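Local coordinates for protein putative N-acetylmuramoyl-L-alanine amidase,autolysin cwp6 (Peptoclostridium difficile, PDB 5J72) that probably hydrolyses the amide bond that joins N-acetylmuramic acid to the stem peptide of peptidoglycan, using a zinc ion, and carries CWB2 modules that attach it to the cell wall, at residues V239-T244 against N265-E270; G170-P175 against Q285-A290; T453-P458 against N519-D524. One frame throughout, in Å; residues are numbered along the deposited sequence.

Contact 1 of 3, residues V239-T244 against N265-E270; sequences VDRHET and NGYAGE
His-242, in the first turn of helix 241-253, and Gly-266, just past strand 260-265, bring their CA atoms to 6.3 Å, where the start of one helix meets the loop leading into the next, helix 270-283, in a CWB2 module built on a parallel four-stranded sheet. Asp-240 is the N-cap of helix 241-253; its short acidic side chain suits the role, OD1 accepting from Glu-243 N at 2.9 Å. Arg-241 reaches across with its chain extended from CG to NE. Its guanidinium lies flat on the Tyr-267 ring, the planes 11° apart, and CD sits over the same face in a CH-pi contact, 3.7 Å from the ring centroid. With a face spent on stacking, the rim makes the polar bonds: NH1 donates to Gly-266 O at 2.8 Å and to Glu-270 OE1 at 2.7 Å. NH2 joins it on that same OE1 at 2.8 Å, an end-on salt bridge; both nitrogens meet the anti side of OE1 from out of the carboxylate plane, NH2 further than NH1. Gly-266, lacking a side chain, lets its CA come within 4.0 Å of His-242 CE1. At the edge of the tyrosine ring, His-242 NE2 lies 3.6 Å from Tyr-267 CE2.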
loop_
_atom_site.group_PDB
_atom_site.type_symbol
_atom_site.label_atom_id
_atom_site.label_comp_id
_atom_site.label_asym_id
_atom_site.label_seq_id
_atom_site.Cartn_x
_atom_site.Cartn_y
_atom_site.Cartn_z
ATOM N N VAL A 239 26.319 -10.896 -7.039
ATOM C CA VAL A 239 26.360 -12.267 -6.491
ATOM C C VAL A 239 25.112 -12.617 -5.692
ATOM O O VAL A 239 24.736 -13.773 -5.613
ATOM C CB VAL A 239 27.645 -12.431 -5.617
ATOM C CG1 VAL A 239 27.606 -11.513 -4.389
ATOM C CG2 VAL A 239 27.798 -13.882 -5.168
ATOM N N ASP A 240 24.459 -11.615 -5.093
ATOM C CA ASP A 240 23.273 -11.860 -4.293
ATOM C C ASP A 240 22.406 -10.587 -4.332
ATOM O O ASP A 240 22.832 -9.610 -4.932
ATOM C CB ASP A 240 23.668 -12.195 -2.822
ATOM C CG ASP A 240 24.327 -11.092 -1.986
ATOM O OD1 ASP A 240 24.394 -9.947 -2.442
ATOM O OD2 ASP A 240 24.776 -11.389 -0.868
ATOM N N ARG A 241 21.258 -10.599 -3.711
ATOM C CA ARG A 241 20.343 -9.424 -3.668
ATOM C C ARG A 241 21.012 -8.216 -3.107
ATOM O O ARG A 241 20.738 -7.130 -3.572
ATOM C CB ARG A 241 19.187 -9.683 -2.705
ATOM C CG ARG A 241 18.522 -10.981 -2.985
ATOM C CD ARG A 241 17.482 -11.298 -1.969
ATOM N NE ARG A 241 16.658 -12.360 -2.500
ATOM C CZ ARG A 241 15.483 -12.676 -2.006
ATOM N NH1 ARG A 241 15.003 -12.018 -0.967
ATOM N NH2 ARG A 241 14.762 -13.648 -2.549
ATOM N N HIS A 242 21.892 -8.352 -2.089
ATOM C CA HIS A 242 22.481 -7.134 -1.501
ATOM C C HIS A 242 23.345 -6.449 -2.465
ATOM O O HIS A 242 23.267 -5.220 -2.573
ATOM C CB HIS A 242 23.329 -7.406 -0.216
ATOM C CG HIS A 242 22.674 -8.352 0.727
ATOM N ND1 HIS A 242 21.709 -7.941 1.626
ATOM C CD2 HIS A 242 22.828 -9.683 0.909
ATOM C CE1 HIS A 242 21.308 -9.000 2.311
ATOM N NE2 HIS A 242 21.965 -10.064 1.903
ATOM N N GLU A 243 24.204 -7.206 -3.208
ATOM C CA GLU A 243 25.084 -6.552 -4.157
ATOM C C GLU A 243 24.261 -5.978 -5.354
ATOM O O GLU A 243 24.581 -4.922 -5.825
ATOM C CB GLU A 243 26.130 -7.552 -4.749
ATOM C CG GLU A 243 27.241 -6.721 -5.417
ATOM C CD GLU A 243 28.284 -7.595 -6.171
ATOM O OE1 GLU A 243 28.053 -8.798 -6.435
ATOM O OE2 GLU A 243 29.315 -7.025 -6.499
ATOM N N THR A 244 23.283 -6.704 -5.829
ATOM C CA THR A 244 22.447 -6.164 -6.912
ATOM C C THR A 244 21.798 -4.834 -6.490
ATOM O O THR A 244 21.786 -3.917 -7.295
ATOM C CB THR A 244 21.380 -7.170 -7.277
ATOM O OG1 THR A 244 22.066 -8.318 -7.780
ATOM C CG2 THR A 244 20.423 -6.607 -8.401
ATOM N N ASN A 265 15.547 -5.617 4.942
ATOM C CA ASN A 265 16.342 -6.842 5.111
ATOM C C ASN A 265 16.210 -7.630 3.793
ATOM O O ASN A 265 15.118 -7.932 3.398
ATOM C CB ASN A 265 15.826 -7.622 6.324
ATOM C CG ASN A 265 16.709 -8.806 6.611
ATOM O OD1 ASN A 265 16.906 -9.643 5.717
ATOM N ND2 ASN A 265 17.273 -8.930 7.821
ATOM N N GLY A 266 17.343 -7.905 3.112
ATOM C CA GLY A 266 17.327 -8.560 1.806
ATOM C C GLY A 266 16.559 -9.846 1.748
ATOM O O GLY A 266 15.737 -10.046 0.858
ATOM N N TYR A 267 16.833 -10.775 2.705
ATOM C CA TYR A 267 16.177 -12.069 2.647
ATOM C C TYR A 267 14.997 -12.179 3.614
ATOM O O TYR A 267 14.090 -12.985 3.389
ATOM C CB TYR A 267 17.214 -13.212 2.916
ATOM C CG TYR A 267 18.107 -13.404 1.712
ATOM C CD1 TYR A 267 17.763 -14.289 0.700
ATOM C CD2 TYR A 267 19.282 -12.670 1.565
ATOM C CE1 TYR A 267 18.562 -14.438 -0.427
ATOM C CE2 TYR A 267 20.084 -12.812 0.441
ATOM C CZ TYR A 267 19.719 -13.697 -0.549
ATOM O OH TYR A 267 20.508 -13.839 -1.662
ATOM N N ALA A 268 14.974 -11.381 4.669
ATOM C CA ALA A 268 13.833 -11.533 5.559
ATOM C C ALA A 268 12.843 -10.369 5.399
ATOM O O ALA A 268 11.816 -10.377 6.072
ATOM C CB ALA A 268 14.315 -11.577 7.014
ATOM N N GLY A 269 13.122 -9.363 4.513
ATOM C CA GLY A 269 12.187 -8.251 4.402
ATOM C C GLY A 269 11.761 -7.972 2.986
ATOM O O GLY A 269 11.767 -6.825 2.530
ATOM N N GLU A 270 11.402 -9.036 2.276
ATOM C CA GLU A 270 10.959 -8.889 0.897
ATOM C C GLU A 270 9.720 -7.978 0.840
ATOM O O GLU A 270 9.640 -7.111 -0.036
ATOM C CB GLU A 270 10.626 -10.267 0.307
ATOM C CG GLU A 270 11.888 -11.084 0.036
ATOM C CD GLU A 270 11.585 -12.501 -0.542
ATOM O OE1 GLU A 270 12.561 -13.251 -0.792
ATOM O OE2 GLU A 270 10.396 -12.838 -0.765
#

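Contact 2 of 3, residues G170-P175 against Q285-A290; sequences GITATP and QPIILA
Thr-172 lays its methyl CG2 against strand 287-290 and makes the dense centre of this contact. Its CG2 stands 3.6 Å from Leu-289 CG, the two side chains meeting tip to tip, and 3.7 Å from Ile-287 CG2. Because chi1 is 53°, CG2 is anti to the carbonyl carbon and is the branch that fills this site; a small beta-branched residue fits between two larger aliphatic ones. Ile-171 adds its carbonyl, with O 3.7 Å from Ile-287 CD1. Ile-171 and Thr-172 are the middle residues of a type I beta turn, Gly-170 to Ala-173, in the stretch that leads into helix 174-180 in one CWB2 module, while strand 287-290 is an outermost strand of the parallel sheet in the next: the contact is an interface between modules. Towards Pro-175 the packing is looser, its CG 4.2 Å from Ile-287 CG1, the two side chains crossing at about a right angle, although its CB comes to 3.4 Å from Gln-285 O. A water beside the Thr-172 and Ile-287 packing joins their backbones. It donates to Thr-172 O at 2.7 Å and accepts from Ile-287 N at 3.1 Å, thereby serving an amide and a carbonyl that do not meet directly.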
loop_
_atom_site.group_PDB
_atom_site.type_symbol
_atom_site.label_atom_id
_atom_site.label_comp_id
_atom_site.label_asym_id
_atom_site.label_seq_id
_atom_site.Cartn_x
_atom_site.Cartn_y
_atom_site.Cartn_z
ATOM N N GLY A 170 13.642 -8.715 -8.340
ATOM C CA GLY A 170 13.494 -7.381 -8.899
ATOM C C GLY A 170 12.858 -6.408 -7.931
ATOM O O GLY A 170 12.391 -5.358 -8.324
ATOM N N ILE A 171 12.845 -6.745 -6.616
ATOM C CA ILE A 171 12.205 -5.887 -5.666
ATOM C C ILE A 171 12.928 -4.548 -5.488
ATOM O O ILE A 171 12.356 -3.676 -4.847
ATOM C CB ILE A 171 12.189 -6.456 -4.105
ATOM C CG1 ILE A 171 13.690 -6.697 -3.673
ATOM C CG2 ILE A 171 11.312 -7.731 -4.044
ATOM C CD1 ILE A 171 13.933 -7.754 -2.561
ATOM N N THR A 172 14.157 -4.364 -5.950
ATOM C CA THR A 172 14.766 -3.027 -5.786
ATOM C C THR A 172 14.842 -2.352 -7.199
ATOM O O THR A 172 15.431 -1.268 -7.334
ATOM C CB THR A 172 16.193 -3.140 -5.198
ATOM O OG1 THR A 172 16.921 -4.041 -6.015
ATOM C CG2 THR A 172 16.133 -3.654 -3.714
ATOM N N ALA A 173 14.233 -2.974 -8.203
ATOM C CA ALA A 173 14.225 -2.455 -9.595
ATOM C C ALA A 173 13.328 -1.253 -9.769
ATOM O O ALA A 173 13.619 -0.473 -10.652
ATOM C CB ALA A 173 13.742 -3.532 -10.542
ATOM N N THR A 174 12.255 -1.032 -8.923
ATOM C CA THR A 174 11.368 0.113 -9.196
ATOM C C THR A 174 12.026 1.435 -9.196
ATOM O O THR A 174 11.745 2.218 -10.092
ATOM C CB THR A 174 10.097 0.094 -8.244
ATOM O OG1 THR A 174 9.318 -1.015 -8.675
ATOM C CG2 THR A 174 9.295 1.344 -8.336
ATOM N N PRO A 175 12.919 1.786 -8.235
ATOM C CA PRO A 175 13.543 3.116 -8.281
ATOM C C PRO A 175 14.406 3.355 -9.550
ATOM O O PRO A 175 14.552 4.478 -10.013
ATOM C CB PRO A 175 14.371 3.162 -6.970
ATOM C CG PRO A 175 13.632 2.236 -6.065
ATOM C CD PRO A 175 13.219 1.088 -6.967
ATOM N N GLN A 285 15.196 7.242 -5.450
ATOM C CA GLN A 285 16.346 7.035 -4.533
ATOM C C GLN A 285 16.293 5.552 -4.263
ATOM O O GLN A 285 15.226 4.900 -4.208
ATOM C CB GLN A 285 16.271 7.941 -3.293
ATOM C CG GLN A 285 16.408 9.411 -3.690
ATOM C CD GLN A 285 17.849 9.799 -4.013
ATOM O OE1 GLN A 285 18.813 9.360 -3.375
ATOM N NE2 GLN A 285 18.016 10.601 -5.047
ATOM N N PRO A 286 17.458 4.924 -4.091
ATOM C CA PRO A 286 17.439 3.475 -3.903
ATOM C C PRO A 286 16.962 2.790 -2.634
ATOM O O PRO A 286 16.988 3.331 -1.539
ATOM C CB PRO A 286 18.900 3.085 -4.145
ATOM C CG PRO A 286 19.696 4.309 -3.756
ATOM C CD PRO A 286 18.784 5.523 -3.827
ATOM N N ILE A 287 16.555 1.548 -2.856
ATOM C CA ILE A 287 16.243 0.618 -1.764
ATOM C C ILE A 287 17.556 -0.179 -1.588
ATOM O O ILE A 287 18.075 -0.772 -2.547
ATOM C CB ILE A 287 15.103 -0.357 -2.127
ATOM C CG1 ILE A 287 13.755 0.424 -2.289
ATOM C CG2 ILE A 287 14.987 -1.440 -1.009
ATOM C CD1 ILE A 287 12.687 -0.521 -2.992
ATOM N N ILE A 288 18.112 -0.133 -0.372
ATOM C CA ILE A 288 19.378 -0.801 -0.101
ATOM C C ILE A 288 19.029 -2.001 0.716
ATOM O O ILE A 288 18.376 -1.888 1.762
ATOM C CB ILE A 288 20.293 0.167 0.669
ATOM C CG1 ILE A 288 20.770 1.344 -0.246
ATOM C CG2 ILE A 288 21.507 -0.635 1.244
ATOM C CD1 ILE A 288 21.743 0.914 -1.400
ATOM N N LEU A 289 19.415 -3.174 0.248
ATOM C CA LEU A 289 19.114 -4.368 0.998
ATOM C C LEU A 289 20.266 -4.717 1.997
ATOM O O LEU A 289 21.443 -4.675 1.648
ATOM C CB LEU A 289 18.846 -5.534 0.043
ATOM C CG LEU A 289 17.642 -5.275 -0.870
ATOM C CD1 LEU A 289 17.406 -6.550 -1.770
ATOM C CD2 LEU A 289 16.359 -5.013 0.009
ATOM N N ALA A 290 19.898 -5.092 3.195
ATOM C CA ALA A 290 20.879 -5.333 4.258
ATOM C C ALA A 290 20.643 -6.637 5.002
ATOM O O ALA A 290 19.687 -7.389 4.768
ATOM C CB ALA A 290 20.772 -4.191 5.262
HETATM O O HOH W 1 16.569 0.647 -5.784
#

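Contact 3 of 3, residues T453-P458 against N519-D524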
loop_
_atom_site.group_PDB
_atom_site.type_symbol
_atom_site.label_atom_id
_atom_site.label_comp_id
_atom_site.label_asym_id
_atom_site.label_seq_id
_atom_site.Cartn_x
_atom_site.Cartn_y
_atom_site.Cartn_z
ATOM N N THR A 453 -21.512 -12.344 11.492
ATOM C CA THR A 453 -21.064 -10.992 11.798
ATOM C C THR A 453 -20.627 -10.878 13.258
ATOM O O THR A 453 -21.336 -11.331 14.149
ATOM C CB THR A 453 -22.169 -10.011 11.550
ATOM O OG1 THR A 453 -22.473 -10.068 10.151
ATOM C CG2 THR A 453 -21.777 -8.569 11.938
ATOM N N VAL A 454 -19.464 -10.282 13.504
ATOM C CA VAL A 454 -18.952 -10.129 14.874
ATOM C C VAL A 454 -18.628 -8.642 15.054
ATOM O O VAL A 454 -18.177 -7.993 14.114
ATOM C CB VAL A 454 -17.662 -10.964 15.044
ATOM C CG1 VAL A 454 -16.993 -10.668 16.366
ATOM C CG2 VAL A 454 -17.984 -12.460 14.974
ATOM N N VAL A 455 -18.858 -8.122 16.243
ATOM C CA VAL A 455 -18.462 -6.759 16.546
ATOM C C VAL A 455 -17.288 -6.932 17.478
ATOM O O VAL A 455 -17.348 -7.682 18.459
ATOM C CB VAL A 455 -19.575 -5.939 17.168
ATOM C CG1 VAL A 455 -19.023 -4.609 17.748
ATOM C CG2 VAL A 455 -20.668 -5.633 16.132
ATOM N N ILE A 456 -16.144 -6.252 17.153
ATOM C CA ILE A 456 -14.949 -6.298 17.983
ATOM C C ILE A 456 -14.818 -4.892 18.631
ATOM O O ILE A 456 -14.872 -3.895 17.924
ATOM C CB ILE A 456 -13.707 -6.589 17.095
ATOM C CG1 ILE A 456 -13.800 -8.038 16.470
ATOM C CG2 ILE A 456 -12.445 -6.462 17.914
ATOM C CD1 ILE A 456 -13.803 -9.131 17.620
ATOM N N ASP A 457 -14.633 -4.851 19.957
ATOM C CA ASP A 457 -14.549 -3.564 20.659
ATOM C C ASP A 457 -13.260 -3.422 21.470
ATOM O O ASP A 457 -13.119 -3.984 22.561
ATOM C CB ASP A 457 -15.804 -3.478 21.597
ATOM C CG ASP A 457 -15.772 -2.274 22.533
ATOM O OD1 ASP A 457 -15.504 -1.162 22.047
ATOM O OD2 ASP A 457 -16.011 -2.467 23.775
ATOM N N PRO A 458 -12.272 -2.698 20.965
ATOM C CA PRO A 458 -10.983 -2.450 21.673
ATOM C C PRO A 458 -11.314 -1.467 22.838
ATOM O O PRO A 458 -11.728 -0.344 22.541
ATOM C CB PRO A 458 -10.088 -1.830 20.596
ATOM C CG PRO A 458 -10.888 -1.835 19.307
ATOM C CD PRO A 458 -12.326 -2.028 19.651
ATOM N N ASN A 519 -26.131 -3.081 19.030
ATOM C CA ASN A 519 -27.590 -3.234 18.873
ATOM C C ASN A 519 -28.058 -2.871 17.456
ATOM O O ASN A 519 -29.095 -3.365 17.009
ATOM C CB ASN A 519 -28.315 -2.368 19.938
ATOM C CG ASN A 519 -28.121 -2.945 21.305
ATOM O OD1 ASN A 519 -27.826 -4.156 21.438
ATOM N ND2 ASN A 519 -28.183 -2.168 22.367
ATOM N N THR A 520 -27.313 -2.024 16.758
ATOM C CA THR A 520 -27.650 -1.650 15.395
ATOM C C THR A 520 -27.179 -2.751 14.445
ATOM O O THR A 520 -27.860 -3.085 13.488
ATOM C CB THR A 520 -26.968 -0.324 15.085
ATOM O OG1 THR A 520 -27.638 0.718 15.799
ATOM C CG2 THR A 520 -26.971 -0.001 13.612
ATOM N N ILE A 521 -26.004 -3.341 14.712
ATOM C CA ILE A 521 -25.427 -4.360 13.845
ATOM C C ILE A 521 -26.078 -5.689 14.031
ATOM O O ILE A 521 -26.135 -6.456 13.065
ATOM C CB ILE A 521 -23.867 -4.510 14.104
ATOM C CG1 ILE A 521 -23.091 -3.226 13.721
ATOM C CG2 ILE A 521 -23.312 -5.645 13.328
ATOM C CD1 ILE A 521 -23.300 -2.805 12.285
ATOM N N LYS A 522 -26.559 -5.998 15.256
ATOM C CA LYS A 522 -27.196 -7.292 15.595
ATOM C C LYS A 522 -26.235 -8.427 15.315
ATOM O O LYS A 522 -26.562 -9.385 14.596
ATOM C CB LYS A 522 -28.514 -7.469 14.806
ATOM C CG LYS A 522 -29.282 -6.144 14.734
ATOM C CD LYS A 522 -30.767 -6.311 14.354
ATOM N N PRO A 523 -25.014 -8.375 15.895
ATOM C CA PRO A 523 -24.079 -9.469 15.610
ATOM C C PRO A 523 -24.395 -10.793 16.202
ATOM O O PRO A 523 -25.177 -10.918 17.132
ATOM C CB PRO A 523 -22.757 -8.966 16.233
ATOM C CG PRO A 523 -23.246 -8.234 17.462
ATOM C CD PRO A 523 -24.428 -7.432 16.872
ATOM N N ASP A 524 -23.684 -11.805 15.676
ATOM C CA ASP A 524 -23.739 -13.123 16.232
ATOM C C ASP A 524 -23.012 -13.041 17.584
ATOM O O ASP A 524 -23.361 -13.743 18.532
ATOM C CB ASP A 524 -23.024 -14.143 15.293
ATOM C CG ASP A 524 -23.857 -14.399 14.036
ATOM O OD1 ASP A 524 -23.442 -13.970 12.940
ATOM O OD2 ASP A 524 -24.920 -14.994 14.161
#
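The carboxylate of Asp-524 is the flat side-chain group that bonds across this contact, and it is met at a lone pair rather than over a face. Its OD1 accepts from Thr-453 N with the anti lone pair, at 2.9 Å and nearly straight (163°). The return bond runs from Asp-524 N to Thr-453 O at 2.8 Å, arriving only 16° out of the carbonyl plane, so one residue grips both backbone polar groups of Thr-453; aspartate is short enough to do this. Pro-523, whose nitrogen carries no hydrogen, packs instead, with CB 3.5 Å from Thr-453 O. Apolar branches complete the contact. Ile-521 CG2 touches Thr-453 CG2 at 3.6 Å, and Val-455 CG2, beside its own backbone N because CG1 takes the anti place (chi1 168°), lies 3.9 Å from both Ile-521 CG2 and Pro-523 CG. Lys-522, with positive phi, ends helix 511-521 and turns the chain toward strand 525-532. That strand runs parallel to 453-458, Val-455 pairing with Leu-525 and Thr-527, while strand 498-501 lies along the other edge. Helix 511-521 packs on the Val-455 side of the amidase sheet, and helix 477-494 meets Ile-456 on the other.

Overall arrangement
Contacts 1 and 2 adjoin, their centres 9 Å apart, and contact 1 is nested along the chain within the loop closed by contact 2. They meet where the end of strand 260-265 runs beside the edge strand 287-290: Gly-266 N probably bonds Ala-290 O at 2.9 Å, and His-242 ND1 makes a weak bond to Leu-289 O. Contact 1 thus works within a module, whereas contact 2 joins that module to the one before it. Contact 3 belongs to the amidase part, on the opposite side of the chain's centre, with its centre about 44 Å from that of contact 1 and about 43 Å from that of contact 2. It alone approaches the zinc site: the Val-455 side chain is about 11 Å from that of the zinc ligand His-530, on strand 525-532.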